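PDB 6NOR: putative NAD dependent dehydrogenase from Micromonospora echinospora, which binds NAD and probably works as an NAD-dependent oxidoreductase in the biosynthesis of the antibiotic gentamicin. Local coordinates for residues Ile215-Thr219 against Arg355-Met359. Residues are numbered along the deposited sequence; the frame is centred on the assembly and turned at random.
Sequences IRAVT and RKVEM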
loop_
_atom_site.group_PDB
_atom_site.type_symbol
_atom_site.label_atom_id
_atom_site.label_comp_id
_atom_site.label_asym_id
_atom_site.label_seq_id
_atom_site.Cartn_x
_atom_site.Cartn_y
_atom_site.Cartn_z
ATOM N N ILE A 215 -6.866 -31.562 11.122
ATOM C CA ILE A 215 -6.723 -31.598 9.683
ATOM C C ILE A 215 -7.269 -32.905 9.121
ATOM O O ILE A 215 -6.845 -33.973 9.519
ATOM C CB ILE A 215 -5.262 -31.435 9.287
ATOM C CG1 ILE A 215 -4.800 -30.037 9.687
ATOM C CG2 ILE A 215 -5.067 -31.739 7.800
ATOM C CD1 ILE A 215 -3.408 -29.694 9.281
ATOM N N ARG A 216 -8.210 -32.815 8.194
ATOM C CA ARG A 216 -8.832 -34.009 7.635
ATOM C C ARG A 216 -8.087 -34.553 6.415
ATOM O O ARG A 216 -7.863 -35.747 6.313
ATOM C CB ARG A 216 -10.286 -33.724 7.272
ATOM C CG ARG A 216 -11.050 -34.943 6.762
ATOM C CD ARG A 216 -12.480 -34.601 6.348
ATOM N NE ARG A 216 -13.262 -34.066 7.456
ATOM C CZ ARG A 216 -13.758 -34.805 8.444
ATOM N NH1 ARG A 216 -13.552 -36.118 8.465
ATOM N NH2 ARG A 216 -14.457 -34.232 9.416
ATOM N N ALA A 217 -7.704 -33.692 5.483
ATOM C CA ALA A 217 -6.966 -34.154 4.308
ATOM C C ALA A 217 -5.953 -33.125 3.788
ATOM O O ALA A 217 -5.994 -31.964 4.155
ATOM C CB ALA A 217 -7.930 -34.539 3.209
ATOM N N VAL A 218 -5.051 -33.572 2.927
ATOM C CA VAL A 218 -3.996 -32.745 2.386
ATOM C C VAL A 218 -3.811 -33.064 0.911
ATOM O O VAL A 218 -3.916 -34.218 0.501
ATOM C CB VAL A 218 -2.659 -32.963 3.143
ATOM C CG1 VAL A 218 -1.549 -32.194 2.508
ATOM C CG2 VAL A 218 -2.783 -32.531 4.595
ATOM N N THR A 219 -3.568 -32.033 0.108
ATOM C CA THR A 219 -3.163 -32.194 -1.281
ATOM C C THR A 219 -1.948 -31.306 -1.512
ATOM O O THR A 219 -1.871 -30.224 -0.969
ATOM C CB THR A 219 -4.296 -31.813 -2.253
ATOM O OG1 THR A 219 -5.551 -32.293 -1.749
ATOM C CG2 THR A 219 -4.049 -32.395 -3.620
ATOM N N ARG A 355 -2.434 -37.495 -5.549
ATOM C CA ARG A 355 -3.705 -37.840 -4.969
ATOM C C ARG A 355 -3.885 -37.140 -3.623
ATOM O O ARG A 355 -2.925 -36.823 -2.944
ATOM C CB ARG A 355 -3.813 -39.357 -4.784
ATOM C CG ARG A 355 -3.380 -39.801 -3.413
ATOM C CD ARG A 355 -3.599 -41.283 -3.166
ATOM N NE ARG A 355 -3.467 -41.628 -1.745
ATOM C CZ ARG A 355 -2.317 -41.934 -1.148
ATOM N NH1 ARG A 355 -1.185 -41.934 -1.839
ATOM N NH2 ARG A 355 -2.296 -42.237 0.143
ATOM N N LYS A 356 -5.130 -36.912 -3.244
ATOM C CA LYS A 356 -5.450 -36.395 -1.933
ATOM C C LYS A 356 -5.104 -37.462 -0.889
ATOM O O LYS A 356 -5.372 -38.635 -1.106
ATOM C CB LYS A 356 -6.926 -36.016 -1.868
ATOM C CG LYS A 356 -7.375 -35.445 -0.543
ATOM C CD LYS A 356 -8.886 -35.561 -0.373
ATOM C CE LYS A 356 -9.620 -34.496 -1.149
ATOM N NZ LYS A 356 -11.052 -34.866 -1.354
ATOM N N VAL A 357 -4.508 -37.056 0.230
ATOM C CA VAL A 357 -4.152 -37.987 1.305
ATOM C C VAL A 357 -5.017 -37.699 2.532
ATOM O O VAL A 357 -4.990 -36.602 3.080
ATOM C CB VAL A 357 -2.627 -37.896 1.647
ATOM C CG1 VAL A 357 -2.276 -38.667 2.905
ATOM C CG2 VAL A 357 -1.773 -38.399 0.470
ATOM N N GLU A 358 -5.818 -38.681 2.934
ATOM C CA GLU A 358 -6.652 -38.582 4.130
ATOM C C GLU A 358 -5.811 -38.660 5.385
ATOM O O GLU A 358 -4.977 -39.536 5.508
ATOM C CB GLU A 358 -7.698 -39.695 4.154
ATOM C CG GLU A 358 -8.623 -39.703 2.954
ATOM C CD GLU A 358 -9.604 -38.546 2.972
ATOM O OE1 GLU A 358 -10.088 -38.195 4.070
ATOM O OE2 GLU A 358 -9.881 -37.983 1.889
ATOM N N MET A 359 -6.014 -37.733 6.310
ATOM C CA MET A 359 -5.326 -37.790 7.592
ATOM C C MET A 359 -6.123 -38.649 8.541
ATOM O O MET A 359 -7.269 -38.998 8.278
ATOM C CB MET A 359 -5.144 -36.406 8.211
ATOM C CG MET A 359 -4.605 -35.381 7.261
ATOM S SD MET A 359 -2.827 -35.410 7.195
ATOM C CE MET A 359 -2.440 -34.690 8.783
#
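Val218 and Val357 face each other as an antiparallel hydrogen-bonded pair. Val357 N gives a nearly straight bond (178°) to Val218 O at 2.9 Å. Val218 N returns one to Val357 O at 3.0 Å. Ala217 and Glu358 form the adjoining non-hydrogen-bonded pair, their CA atoms 4.4 Å apart. One step further on, Met359 N reaches Arg216 O at 2.7 Å, tilted 30° from the carbonyl plane. Through these bonds residues 357-358 add a short antiparallel strand, outermost within this chain, to the mixed sheet of the C-terminal domain of the GFO/IDH/MocA fold, just after helix 334-353, which packs on one face of that sheet. On its other side strand 215-223 has a classic beta bulge, where Arg216 and Ala217 both face Glu240 of strand 234-241. The valines and Met359 lie on the face this helix covers, with Val218 on Ala347 and Met359 on Ala346. Met359 CG stands anti to its own carbonyl carbon (chi1 -48°), and further bends at chi2 and chi3 fold the thioether back over residues 215-218. Its CG meets Ile215 CG2 at 3.7 Å, while SD lies 3.9 Å from Val218 CG2. Shortening Met359 to an alanine is likely to open a gap between Ile215, Val218 and Ala346, since the thioether that fills it would be gone. Across the sheet, on the face of Ala217 and Glu358, the Lys356 chain sets CD 3.8 Å from Ala217 CB, then bends at chi3 and carries its amine away. Its CG also passes 3.8 Å from Thr219 OG1. Thr219 packs on Thr219 of the second subunit, and Lys356 makes backbone hydrogen bonds to that same subunit. Just beyond the helix, Val357 CG2 sits over the centre of one face of the Arg355 guanidinium, whose NH1 is salt-bridged to Asp353.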